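Local coordinates for protein 361aa long hypothetical D-aminopeptidase (Pyrococcus horikoshii, PDB 2DRH) that is of uncertain function but belongs to the S58 peptidase family and may act as an aminopeptidase, at residues A[25-30]-A[243-248]; A[54-57]-A[61-64]; A[93-98]-A[156-161]; A[201-206]-A[320-325]; A[207-212]-A[267-272]. All blocks are in the same frame, centred on the assembly; numbering follows the deposited sequence.

Contact 1 (A[25-30]-A[243-248])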
# COMPACT_ATOMS: atom_id res chain seq x y z
N LYS A 25 -2.07 -14.87 27.35
CA LYS A 25 -1.03 -15.68 27.99
C LYS A 25 0.32 -15.63 27.29
O LYS A 25 0.42 -15.87 26.09
CB LYS A 25 -1.49 -17.14 28.11
CG LYS A 25 -1.55 -17.89 26.80
CD LYS A 25 -2.78 -17.53 25.98
CE LYS A 25 -2.64 -17.98 24.53
NZ LYS A 25 -1.61 -17.15 23.83
N GLY A 26 1.36 -15.31 28.06
CA GLY A 26 2.70 -15.25 27.50
C GLY A 26 3.18 -13.83 27.26
O GLY A 26 4.37 -13.56 27.35
N VAL A 27 2.25 -12.93 26.95
CA VAL A 27 2.61 -11.53 26.71
C VAL A 27 3.06 -10.89 28.02
O VAL A 27 2.47 -11.13 29.07
CB VAL A 27 1.41 -10.74 26.12
CG1 VAL A 27 1.75 -9.25 26.01
CG2 VAL A 27 1.06 -11.29 24.75
N LYS A 28 4.11 -10.08 27.95
CA LYS A 28 4.64 -9.41 29.13
C LYS A 28 5.01 -7.96 28.83
O LYS A 28 5.41 -7.62 27.72
CB LYS A 28 5.86 -10.18 29.65
CG LYS A 28 5.49 -11.58 30.16
CD LYS A 28 6.72 -12.45 30.38
CE LYS A 28 7.65 -11.86 31.43
NZ LYS A 28 8.96 -12.57 31.46
N VAL A 29 4.86 -7.10 29.85
CA VAL A 29 5.16 -5.67 29.72
C VAL A 29 6.09 -5.17 30.83
O VAL A 29 5.86 -5.45 32.01
CB VAL A 29 3.87 -4.81 29.76
CG1 VAL A 29 4.22 -3.34 29.63
CG2 VAL A 29 2.92 -5.21 28.65
N GLY A 30 7.12 -4.43 30.44
CA GLY A 30 8.07 -3.90 31.40
C GLY A 30 8.30 -2.41 31.16
O GLY A 30 8.27 -1.96 30.01
N ILE A 243 -0.83 -1.17 20.37
CA ILE A 243 -0.28 -2.52 20.24
C ILE A 243 -1.38 -3.51 20.55
O ILE A 243 -1.94 -3.53 21.65
CB ILE A 243 0.89 -2.74 21.22
CG1 ILE A 243 1.98 -1.68 20.98
CG2 ILE A 243 1.48 -4.14 21.04
CD1 ILE A 243 2.57 -1.71 19.58
N ILE A 244 -1.71 -4.34 19.57
CA ILE A 244 -2.76 -5.33 19.74
C ILE A 244 -2.18 -6.74 19.80
O ILE A 244 -1.30 -7.10 19.01
CB ILE A 244 -3.77 -5.28 18.58
CG1 ILE A 244 -4.16 -3.83 18.26
CG2 ILE A 244 -5.00 -6.11 18.93
CD1 ILE A 244 -4.73 -3.08 19.43
N ALA A 245 -2.69 -7.52 20.74
CA ALA A 245 -2.26 -8.91 20.89
C ALA A 245 -3.50 -9.79 20.98
O ALA A 245 -4.53 -9.37 21.51
CB ALA A 245 -1.41 -9.07 22.15
N THR A 246 -3.39 -11.00 20.44
CA THR A 246 -4.50 -11.95 20.47
C THR A 246 -3.97 -13.38 20.41
O THR A 246 -2.88 -13.62 19.90
CB THR A 246 -5.48 -11.75 19.30
OG1 THR A 246 -6.56 -12.69 19.41
CG2 THR A 246 -4.78 -11.97 17.96
N ASP A 247 -4.75 -14.31 20.94
CA ASP A 247 -4.36 -15.71 20.92
C ASP A 247 -5.15 -16.44 19.82
O ASP A 247 -5.12 -17.66 19.71
CB ASP A 247 -4.61 -16.36 22.29
CG ASP A 247 -6.08 -16.34 22.71
OD1 ASP A 247 -6.85 -15.51 22.19
OD2 ASP A 247 -6.45 -17.16 23.58
N ALA A 248 -5.84 -15.66 18.99
CA ALA A 248 -6.61 -16.23 17.90
C ALA A 248 -5.68 -16.48 16.71
O ALA A 248 -4.84 -15.65 16.39
CB ALA A 248 -7.73 -15.26 17.49
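Lys25 and Asp247 meet through their carbons although they carry opposite charges. CE of Lys25 lies 3.4 Å from CB of Asp247, and the ammonium NZ is also close to that methylene, whereas NZ and OD2 of Asp247 stay 4.8 Å apart. Each charged end turns to a partner outside the pair: NZ hydrogen-bonds Thr286, and OD1 of Asp247 accepts the backbone N of Thr200. The two side chains cross at about a right angle. The bend of the lysine at chi2 (-78°) carries CE across to the aspartate CB, and a second bend at chi4 turns NZ toward Thr286. Nearer the interior, CG2 of Val27 points at CB of Ala245 from 4.2 Å, an apolar touch between buried residues. The two segments belong to different sheets, with strand 28-36 outermost, within this chain, in one and strand 240-246 in the other, so the contact lies where the two layers of a beta sandwich face each other near their ends; no hydrogen bond joins the segments. At the end of strand 240-246 an ST turn redirects the chain: OG1 of Thr246 accepts from N of Ala248 at 3.1 Å, with an N-H...O angle of 160°.

Contact 2 (A[54-57]-A[61-64])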
# COMPACT_ATOMS: atom_id res chain seq x y z
N ALA A 54 8.67 -1.94 27.14
CA ALA A 54 8.93 -3.12 26.33
C ALA A 54 7.75 -4.10 26.36
O ALA A 54 7.18 -4.36 27.41
CB ALA A 54 10.19 -3.81 26.82
N ILE A 55 7.39 -4.61 25.19
CA ILE A 55 6.31 -5.58 25.09
C ILE A 55 6.88 -6.84 24.44
O ILE A 55 7.40 -6.79 23.32
CB ILE A 55 5.11 -5.08 24.21
CG1 ILE A 55 4.54 -3.77 24.78
CG2 ILE A 55 4.01 -6.13 24.18
CD1 ILE A 55 5.12 -2.51 24.15
N LEU A 56 6.80 -7.95 25.17
CA LEU A 56 7.30 -9.23 24.68
C LEU A 56 6.12 -10.07 24.20
O LEU A 56 5.16 -10.27 24.94
CB LEU A 56 8.02 -9.99 25.80
CG LEU A 56 9.35 -9.45 26.33
CD1 LEU A 56 9.24 -7.97 26.67
CD2 LEU A 56 9.77 -10.26 27.55
N PRO A 57 6.16 -10.53 22.94
CA PRO A 57 5.08 -11.35 22.38
C PRO A 57 4.84 -12.60 23.22
O PRO A 57 3.69 -13.00 23.43
CB PRO A 57 5.59 -11.67 20.98
CG PRO A 57 6.36 -10.43 20.63
CD PRO A 57 7.13 -10.15 21.90
N ASN A 61 12.55 -17.07 23.13
CA ASN A 61 13.38 -16.29 22.21
C ASN A 61 12.51 -15.85 21.03
O ASN A 61 12.15 -16.65 20.17
CB ASN A 61 14.55 -17.15 21.71
CG ASN A 61 15.56 -16.33 20.91
OD1 ASN A 61 15.20 -15.59 19.99
ND2 ASN A 61 16.84 -16.47 21.25
N ILE A 62 12.19 -14.56 20.99
CA ILE A 62 11.34 -14.00 19.94
C ILE A 62 11.96 -14.07 18.54
O ILE A 62 11.24 -14.21 17.55
CB ILE A 62 10.96 -12.55 20.28
CG1 ILE A 62 10.45 -12.49 21.72
CG2 ILE A 62 9.87 -12.05 19.34
CD1 ILE A 62 10.27 -11.10 22.26
N TYR A 63 13.28 -13.99 18.45
CA TYR A 63 13.95 -14.06 17.15
C TYR A 63 13.93 -15.47 16.54
O TYR A 63 13.68 -15.65 15.34
CB TYR A 63 15.40 -13.61 17.30
CG TYR A 63 16.18 -13.61 16.01
CD1 TYR A 63 15.97 -12.63 15.04
CD2 TYR A 63 17.15 -14.58 15.76
CE1 TYR A 63 16.70 -12.61 13.86
CE2 TYR A 63 17.89 -14.57 14.58
CZ TYR A 63 17.66 -13.58 13.63
OH TYR A 63 18.42 -13.55 12.48
N LYS A 64 14.22 -16.48 17.36
CA LYS A 64 14.24 -17.86 16.89
C LYS A 64 12.82 -18.39 16.76
O LYS A 64 12.54 -19.26 15.95
CB LYS A 64 15.07 -18.74 17.84
CG LYS A 64 16.53 -18.34 17.87
CD LYS A 64 17.18 -18.52 16.50
CE LYS A 64 18.57 -17.91 16.45
NZ LYS A 64 19.45 -18.41 17.54
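Ile62 reaches from its loop to the end of strand 48-56, where Pro57 and Leu56 receive it. Its CB points toward the strand but stays back from the proline, and the touching is left to the branches beyond. CG2, the short branch, comes within 4.1 Å of CG of Pro57, and it also packs against the backbone of Glu93 and Thr94. The longer branch starts beside the backbone N (chi1 -49°) and then runs out extended. Along it, CG1 passes 4.1 Å from CD of Pro57, and CD1 closes to 3.3 Å from that same CD, tighter than usual for two carbons. CD1 also reaches Leu56, at 4.3 Å from its CB, so the tip spans the junction between the last strand residue and the proline that follows it. Isoleucine and proline cross at about a right angle, and the proline offers the CG-CD side of its ring. All three residues are buried, and Pro95 adds a further apolar neighbour to Ile62. Next to Ile62 the loop is shaped by Asn61, whose OD1 accepts from N of Lys64 at 2.9 Å. The bond is nearly straight at the hydrogen (165°), but the donor lies well above the carbonyl plane, 51° out of it. Asn61 ND2 bonds Asn119, and Lys64 NZ bonds Asn119 as well as forming a salt bridge with Asp121. An Asx motif thus opens a short run with helical backbone angles, and its isoleucine packs back on the strand end to close the connection between strands 48-56 and 65-73.

Contact 3 (A[93-98]-A[156-161])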
# COMPACT_ATOMS: atom_id res chain seq x y z
N GLU A 93 10.11 -10.42 15.31
CA GLU A 93 11.18 -11.27 15.83
C GLU A 93 12.00 -10.64 16.94
O GLU A 93 13.13 -11.06 17.21
CB GLU A 93 12.12 -11.66 14.69
CG GLU A 93 12.61 -10.48 13.86
CD GLU A 93 13.53 -10.88 12.72
OE1 GLU A 93 13.21 -11.87 12.01
OE2 GLU A 93 14.56 -10.21 12.53
N THR A 94 11.43 -9.63 17.58
CA THR A 94 12.11 -8.93 18.65
C THR A 94 11.08 -8.39 19.60
O THR A 94 9.90 -8.29 19.25
CB THR A 94 12.90 -7.71 18.10
OG1 THR A 94 11.97 -6.72 17.64
CG2 THR A 94 13.82 -8.12 16.94
N PRO A 95 11.48 -8.07 20.83
CA PRO A 95 10.47 -7.51 21.72
C PRO A 95 10.12 -6.14 21.13
O PRO A 95 10.91 -5.57 20.38
CB PRO A 95 11.19 -7.43 23.07
CG PRO A 95 12.63 -7.38 22.72
CD PRO A 95 12.74 -8.33 21.55
N ILE A 96 8.93 -5.64 21.46
CA ILE A 96 8.47 -4.36 20.94
C ILE A 96 8.83 -3.25 21.91
O ILE A 96 8.48 -3.31 23.08
CB ILE A 96 6.95 -4.39 20.73
CG1 ILE A 96 6.58 -5.65 19.96
CG2 ILE A 96 6.51 -3.13 19.98
CD1 ILE A 96 5.09 -5.87 19.82
N ILE A 97 9.52 -2.24 21.40
CA ILE A 97 9.98 -1.13 22.22
C ILE A 97 9.33 0.19 21.86
O ILE A 97 9.17 0.53 20.69
CB ILE A 97 11.52 -0.98 22.10
CG1 ILE A 97 12.21 -2.30 22.44
CG2 ILE A 97 12.02 0.13 23.03
CD1 ILE A 97 12.05 -2.72 23.89
N LEU A 98 8.95 0.92 22.90
CA LEU A 98 8.33 2.22 22.74
C LEU A 98 9.17 3.22 23.53
O LEU A 98 9.67 2.89 24.61
CB LEU A 98 6.90 2.20 23.29
CG LEU A 98 6.01 1.03 22.82
CD1 LEU A 98 4.59 1.22 23.33
CD2 LEU A 98 6.02 0.96 21.31
N GLU A 156 16.91 -3.21 30.45
CA GLU A 156 16.24 -3.28 31.75
C GLU A 156 14.73 -3.43 31.58
O GLU A 156 14.10 -4.26 32.24
CB GLU A 156 16.56 -2.02 32.57
CG GLU A 156 15.99 -1.99 33.99
CD GLU A 156 16.39 -3.20 34.83
OE1 GLU A 156 17.58 -3.58 34.83
OE2 GLU A 156 15.51 -3.77 35.51
N ALA A 157 14.15 -2.61 30.70
CA ALA A 157 12.71 -2.67 30.45
C ALA A 157 12.30 -4.07 30.01
O ALA A 157 11.25 -4.57 30.40
CB ALA A 157 12.30 -1.64 29.39
N ILE A 158 13.15 -4.70 29.20
CA ILE A 158 12.87 -6.05 28.71
C ILE A 158 12.94 -7.08 29.83
O ILE A 158 12.14 -8.00 29.89
CB ILE A 158 13.85 -6.45 27.59
CG1 ILE A 158 13.73 -5.47 26.42
CG2 ILE A 158 13.57 -7.88 27.13
CD1 ILE A 158 14.71 -5.72 25.29
N LYS A 159 13.90 -6.92 30.74
CA LYS A 159 14.05 -7.86 31.84
C LYS A 159 13.05 -7.64 32.99
O LYS A 159 12.92 -8.48 33.88
CB LYS A 159 15.49 -7.84 32.35
CG LYS A 159 16.47 -8.37 31.31
CD LYS A 159 17.92 -8.29 31.76
CE LYS A 159 18.85 -8.91 30.72
NZ LYS A 159 20.28 -8.83 31.11
N ARG A 160 12.35 -6.51 32.96
CA ARG A 160 11.35 -6.20 33.98
C ARG A 160 9.96 -6.60 33.48
O ARG A 160 8.99 -6.60 34.24
CB ARG A 160 11.31 -4.70 34.28
CG ARG A 160 12.47 -4.10 35.06
CD ARG A 160 12.20 -2.61 35.27
NE ARG A 160 13.19 -1.93 36.09
CZ ARG A 160 13.17 -0.63 36.37
NH1 ARG A 160 12.19 0.14 35.90
NH2 ARG A 160 14.12 -0.08 37.12
N ALA A 161 9.86 -6.95 32.20
CA ALA A 161 8.58 -7.32 31.62
C ALA A 161 7.91 -8.49 32.33
O ALA A 161 8.55 -9.49 32.63
CB ALA A 161 8.75 -7.65 30.14
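Ile158 puts two atoms of one branch to use against Pro95 and Ile97. Its terminal CD1 lies 3.7 Å from CG of the proline ring, while CG1, one bond back, meets CD1 of Ile97 at 4.1 Å. Both partners cross the helix residue at about a right angle. The branch stands extended from the helix (chi2 177°), which carries CD1 out as far as the proline. Ile97 works differently: its CB does not aim at the helix, and a bend at chi2 (-66°) brings CD1 back toward it. The next shell is equally apolar. Leu111 of helix 104-118 touches both Pro95 and Ile97, Tyr114 of that helix packs on Ile158, and Ala54 of the neighbouring strand lies against Ile158 and Ile97. Further out, the backbone of strand 96-100 is bonded to both of its neighbours, Ile96 to Ile55 and Ile97 to Leu132 and Leu134, which fixes the height of the apolar groups on the sheet. Toward strand 28-36, where Glu156 and Arg160 both touch Val32, Arg160 NE forms a salt bridge with Glu156 OE2 one turn earlier at 3.0 Å, a weak hydrogen bond with an angle of 132°; NH1 of this arginine holds the carbonyl O of His31. Helix against sheet in this manner is consistent with one outer layer of the alpha-beta-beta-alpha sandwich of the DmpA relatives.

Contact 4 (A[201-206]-A[320-325]); sequences VGALVL and EEAIIN
Val205 lays a methyl over the flat peptide group between Ala322 and Ile323: its CG2 sits above that plane, 3.4 Å from O of Ala322 and 3.8 Å from N of Ile323. A second pair of flat groups lies on the helix alone, where ND2 of Asn325 gives OE2 of Glu321 a nearly straight bond of 3.0 Å. The oxygen lies in the amide plane of the asparagine, yet the donor stands 35° above the plane of the carboxylate. That carboxylate also holds Arg190 in a salt bridge through OE1, and ND2 of Asn325 has a second acceptor in Ser187 O, so both polar groups are tied to strand 184-193. Strand 198-207 and helix 309-328 pack as a helix on a sheet, as in the alpha-beta-beta-alpha sandwich of DmpA relatives, their segment axes 7.7 Å apart at closest and 41° from parallel. Ala203 and Ala322 probably help to keep the two backbones near each other. CB of Ala322 meets CG1 of Val205 at 3.8 Å and, more loosely, CB of Ala203 at 4.4 Å. With CG1 beside the backbone N (chi1 -55°), both valine methyls are turned to the helix, and CG2 additionally brushes CG1 of Ile323.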
# COMPACT_ATOMS: atom_id res chain seq x y z
N VAL A 201 -8.46 -10.71 23.22
CA VAL A 201 -7.89 -9.62 22.45
C VAL A 201 -7.45 -8.56 23.45
O VAL A 201 -8.28 -7.97 24.14
CB VAL A 201 -8.92 -8.97 21.50
CG1 VAL A 201 -8.31 -7.69 20.88
CG2 VAL A 201 -9.30 -9.95 20.40
N GLY A 202 -6.15 -8.34 23.55
CA GLY A 202 -5.64 -7.35 24.48
C GLY A 202 -5.06 -6.12 23.78
O GLY A 202 -4.65 -6.19 22.62
N ALA A 203 -5.02 -5.00 24.49
CA ALA A 203 -4.49 -3.78 23.91
C ALA A 203 -3.70 -2.93 24.89
O ALA A 203 -4.07 -2.79 26.04
CB ALA A 203 -5.62 -2.94 23.32
N LEU A 204 -2.59 -2.39 24.40
CA LEU A 204 -1.75 -1.50 25.18
C LEU A 204 -1.54 -0.27 24.30
O LEU A 204 -1.13 -0.39 23.14
CB LEU A 204 -0.41 -2.16 25.51
CG LEU A 204 0.56 -1.27 26.31
CD1 LEU A 204 1.58 -2.14 27.01
CD2 LEU A 204 1.26 -0.27 25.39
N VAL A 205 -1.83 0.90 24.84
CA VAL A 205 -1.66 2.11 24.05
C VAL A 205 -0.77 3.12 24.73
O VAL A 205 -0.65 3.15 25.95
CB VAL A 205 -3.02 2.79 23.77
CG1 VAL A 205 -3.98 1.81 23.09
CG2 VAL A 205 -3.61 3.33 25.07
N LEU A 206 -0.12 3.94 23.91
CA LEU A 206 0.75 5.01 24.38
C LEU A 206 0.03 6.21 23.79
O LEU A 206 0.15 6.49 22.60
CB LEU A 206 2.15 4.87 23.77
CG LEU A 206 3.15 6.01 24.06
CD1 LEU A 206 3.32 6.17 25.56
CD2 LEU A 206 4.49 5.72 23.39
N GLU A 320 -10.38 1.52 22.60
CA GLU A 320 -11.12 2.65 23.17
C GLU A 320 -10.96 2.72 24.68
O GLU A 320 -10.66 3.79 25.22
CB GLU A 320 -12.61 2.57 22.81
CG GLU A 320 -13.42 3.79 23.28
CD GLU A 320 -14.89 3.74 22.89
OE1 GLU A 320 -15.23 3.05 21.89
OE2 GLU A 320 -15.71 4.40 23.57
N GLU A 321 -11.15 1.59 25.37
CA GLU A 321 -11.01 1.62 26.81
C GLU A 321 -9.55 1.85 27.20
O GLU A 321 -9.27 2.60 28.13
CB GLU A 321 -11.51 0.32 27.45
CG GLU A 321 -11.85 0.50 28.94
CD GLU A 321 -11.91 -0.81 29.73
OE1 GLU A 321 -12.58 -1.76 29.28
OE2 GLU A 321 -11.27 -0.87 30.80
N ALA A 322 -8.63 1.22 26.47
CA ALA A 322 -7.21 1.37 26.77
C ALA A 322 -6.79 2.84 26.74
O ALA A 322 -5.97 3.27 27.55
CB ALA A 322 -6.37 0.57 25.79
N ILE A 323 -7.36 3.60 25.80
CA ILE A 323 -7.04 5.02 25.70
C ILE A 323 -7.55 5.74 26.93
O ILE A 323 -6.81 6.50 27.57
CB ILE A 323 -7.67 5.65 24.44
CG1 ILE A 323 -6.99 5.08 23.18
CG2 ILE A 323 -7.53 7.18 24.48
CD1 ILE A 323 -7.63 5.51 21.88
N ILE A 324 -8.81 5.49 27.28
CA ILE A 324 -9.39 6.13 28.46
C ILE A 324 -8.59 5.77 29.72
O ILE A 324 -8.26 6.65 30.53
CB ILE A 324 -10.88 5.72 28.63
CG1 ILE A 324 -11.68 6.18 27.41
CG2 ILE A 324 -11.45 6.32 29.91
CD1 ILE A 324 -11.48 7.65 27.04
N ASN A 325 -8.27 4.49 29.88
CA ASN A 325 -7.50 4.05 31.04
C ASN A 325 -6.15 4.76 31.15
O ASN A 325 -5.64 4.96 32.25
CB ASN A 325 -7.27 2.53 31.00
CG ASN A 325 -8.55 1.75 31.19
OD1 ASN A 325 -9.41 2.15 31.95
ND2 ASN A 325 -8.68 0.61 30.50

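Contact 5 (A[207-212]-A[267-272])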
# COMPACT_ATOMS: atom_id res chain seq x y z
N SER A 207 -0.75 6.90 24.62
CA SER A 207 -1.54 8.04 24.16
C SER A 207 -0.79 9.35 24.27
O SER A 207 -0.22 9.67 25.31
CB SER A 207 -2.84 8.12 24.96
OG SER A 207 -2.57 8.39 26.33
N ASN A 208 -0.83 10.13 23.20
CA ASN A 208 -0.15 11.42 23.18
C ASN A 208 -0.77 12.30 22.11
O ASN A 208 -0.06 12.95 21.34
CB ASN A 208 1.34 11.21 22.90
CG ASN A 208 2.14 12.49 23.00
OD1 ASN A 208 2.19 13.14 24.05
ND2 ASN A 208 2.78 12.87 21.89
N PHE A 209 -2.10 12.32 22.06
CA PHE A 209 -2.82 13.09 21.05
C PHE A 209 -4.06 13.80 21.58
O PHE A 209 -4.39 13.72 22.76
CB PHE A 209 -3.30 12.15 19.94
CG PHE A 209 -4.42 11.23 20.38
CD1 PHE A 209 -4.15 10.09 21.13
CD2 PHE A 209 -5.75 11.54 20.09
CE1 PHE A 209 -5.20 9.26 21.60
CE2 PHE A 209 -6.80 10.72 20.54
CZ PHE A 209 -6.52 9.58 21.30
N GLY A 210 -4.73 14.49 20.66
CA GLY A 210 -5.98 15.16 20.97
C GLY A 210 -6.01 16.54 21.58
O GLY A 210 -5.14 16.91 22.37
N ARG A 211 -7.04 17.29 21.18
CA ARG A 211 -7.29 18.63 21.69
C ARG A 211 -8.19 18.39 22.91
O ARG A 211 -8.88 17.37 22.97
CB ARG A 211 -8.07 19.46 20.67
CG ARG A 211 -7.26 20.11 19.57
CD ARG A 211 -8.19 20.53 18.44
NE ARG A 211 -7.71 21.69 17.70
CZ ARG A 211 -7.69 22.93 18.20
NH1 ARG A 211 -8.11 23.16 19.43
NH2 ARG A 211 -7.26 23.93 17.44
N ARG A 212 -8.18 19.31 23.86
CA ARG A 212 -8.99 19.16 25.06
C ARG A 212 -10.46 18.86 24.77
O ARG A 212 -11.05 17.95 25.36
CB ARG A 212 -8.87 20.42 25.93
CG ARG A 212 -9.76 20.40 27.17
CD ARG A 212 -9.41 19.24 28.10
NE ARG A 212 -8.13 19.43 28.77
CZ ARG A 212 -7.89 20.37 29.68
NH1 ARG A 212 -8.85 21.21 30.04
NH2 ARG A 212 -6.69 20.47 30.22
N ALA A 267 -10.83 6.70 17.07
CA ALA A 267 -11.80 7.68 16.61
C ALA A 267 -12.93 7.94 17.61
O ALA A 267 -13.39 9.07 17.77
CB ALA A 267 -12.40 7.24 15.29
N ARG A 268 -13.37 6.87 18.28
CA ARG A 268 -14.45 6.95 19.24
C ARG A 268 -14.12 7.72 20.52
O ARG A 268 -15.03 8.14 21.22
CB ARG A 268 -14.96 5.53 19.56
CG ARG A 268 -15.76 4.91 18.41
CD ARG A 268 -16.19 3.46 18.69
NE ARG A 268 -17.17 3.35 19.77
CZ ARG A 268 -18.49 3.50 19.62
NH1 ARG A 268 -19.00 3.78 18.43
NH2 ARG A 268 -19.29 3.37 20.67
N THR A 269 -12.84 7.90 20.83
CA THR A 269 -12.47 8.67 22.01
C THR A 269 -12.19 10.13 21.62
O THR A 269 -11.85 10.95 22.47
CB THR A 269 -11.20 8.11 22.71
OG1 THR A 269 -10.08 8.26 21.83
CG2 THR A 269 -11.37 6.64 23.07
N GLY A 270 -12.34 10.44 20.33
CA GLY A 270 -12.07 11.80 19.87
C GLY A 270 -10.77 11.93 19.09
O GLY A 270 -10.23 13.04 18.94
N GLY A 271 -10.25 10.80 18.61
CA GLY A 271 -9.02 10.81 17.84
C GLY A 271 -9.30 11.06 16.36
O GLY A 271 -9.92 10.22 15.70
N TYR A 272 -8.84 12.20 15.85
CA TYR A 272 -9.05 12.58 14.46
C TYR A 272 -7.81 12.48 13.57
O TYR A 272 -7.87 12.80 12.37
CB TYR A 272 -9.59 14.02 14.39
CG TYR A 272 -10.93 14.21 15.08
CD1 TYR A 272 -11.00 14.46 16.45
CD2 TYR A 272 -12.12 14.11 14.37
CE1 TYR A 272 -12.22 14.60 17.10
CE2 TYR A 272 -13.36 14.25 15.01
CZ TYR A 272 -13.40 14.49 16.37
OH TYR A 272 -14.61 14.61 17.01
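Phe209 packs its ring against the turn that ends helix 252-268, a Schellman motif in which Gly270, with phi at 106°, sends a backbone bond from its N to O of Ala267. The close side is the CE2 corner. CE2 lies 3.5 Å from CA of Gly271, which approaches obliquely, and CD2 of the same ring follows at 4.0 Å. The approach is tight enough that a CB at Gly271 would lie 3.2 Å from CE2 of Phe209. At the next corner OG1 of Thr269 stands at the ring edge and in its plane, 3.8 Å from CZ; its hydrogen bond runs back to Leu266 O in the last turn. Phe179 meets the Phe209 ring edge to face, and Ile323 of helix 309-328 packs on it too. Replacing Phe209 by an alanine is likely to open a gap beside Gly271 and Thr269 and to leave Phe179 without its ring partner. The other side is looser: Gly210 is partly exposed and Arg211 exposed, its side chain standing clear of the helix-end turn. Beyond the turn, Tyr272 looks to the second subunit, where it forms a cation-pi pair with Lys313 of that chain and packs on its Arg268. Phe209 reaches the turn because CG sits between the backbone N and the carbonyl carbon (chi1 71°), which directs CE2 and CZ at Gly271 CA and Thr269 OG1.

In the fold
From the N terminus, contact 1 opens at 25-30 and closes only at 243-248, joining the two sheets of the sandwich. Contacts 2 and 3 both fall within that span, one after the other: contact 2 closes a short loop, contact 3 brings helix 151-160 onto the first sheet, and the backbones of Ile55 and Ile96 bond the two together. Contact 4 starts at 201-206, inside the span of contact 1, and ends beyond it, so the two cross; Leu204 there also touches Ile55 and Leu98 of the first sheet. Contact 5 crosses contact 1 as well but lies wholly within contact 4, and Arg268-Glu320 is a salt bridge between helices 252-268 and 309-328.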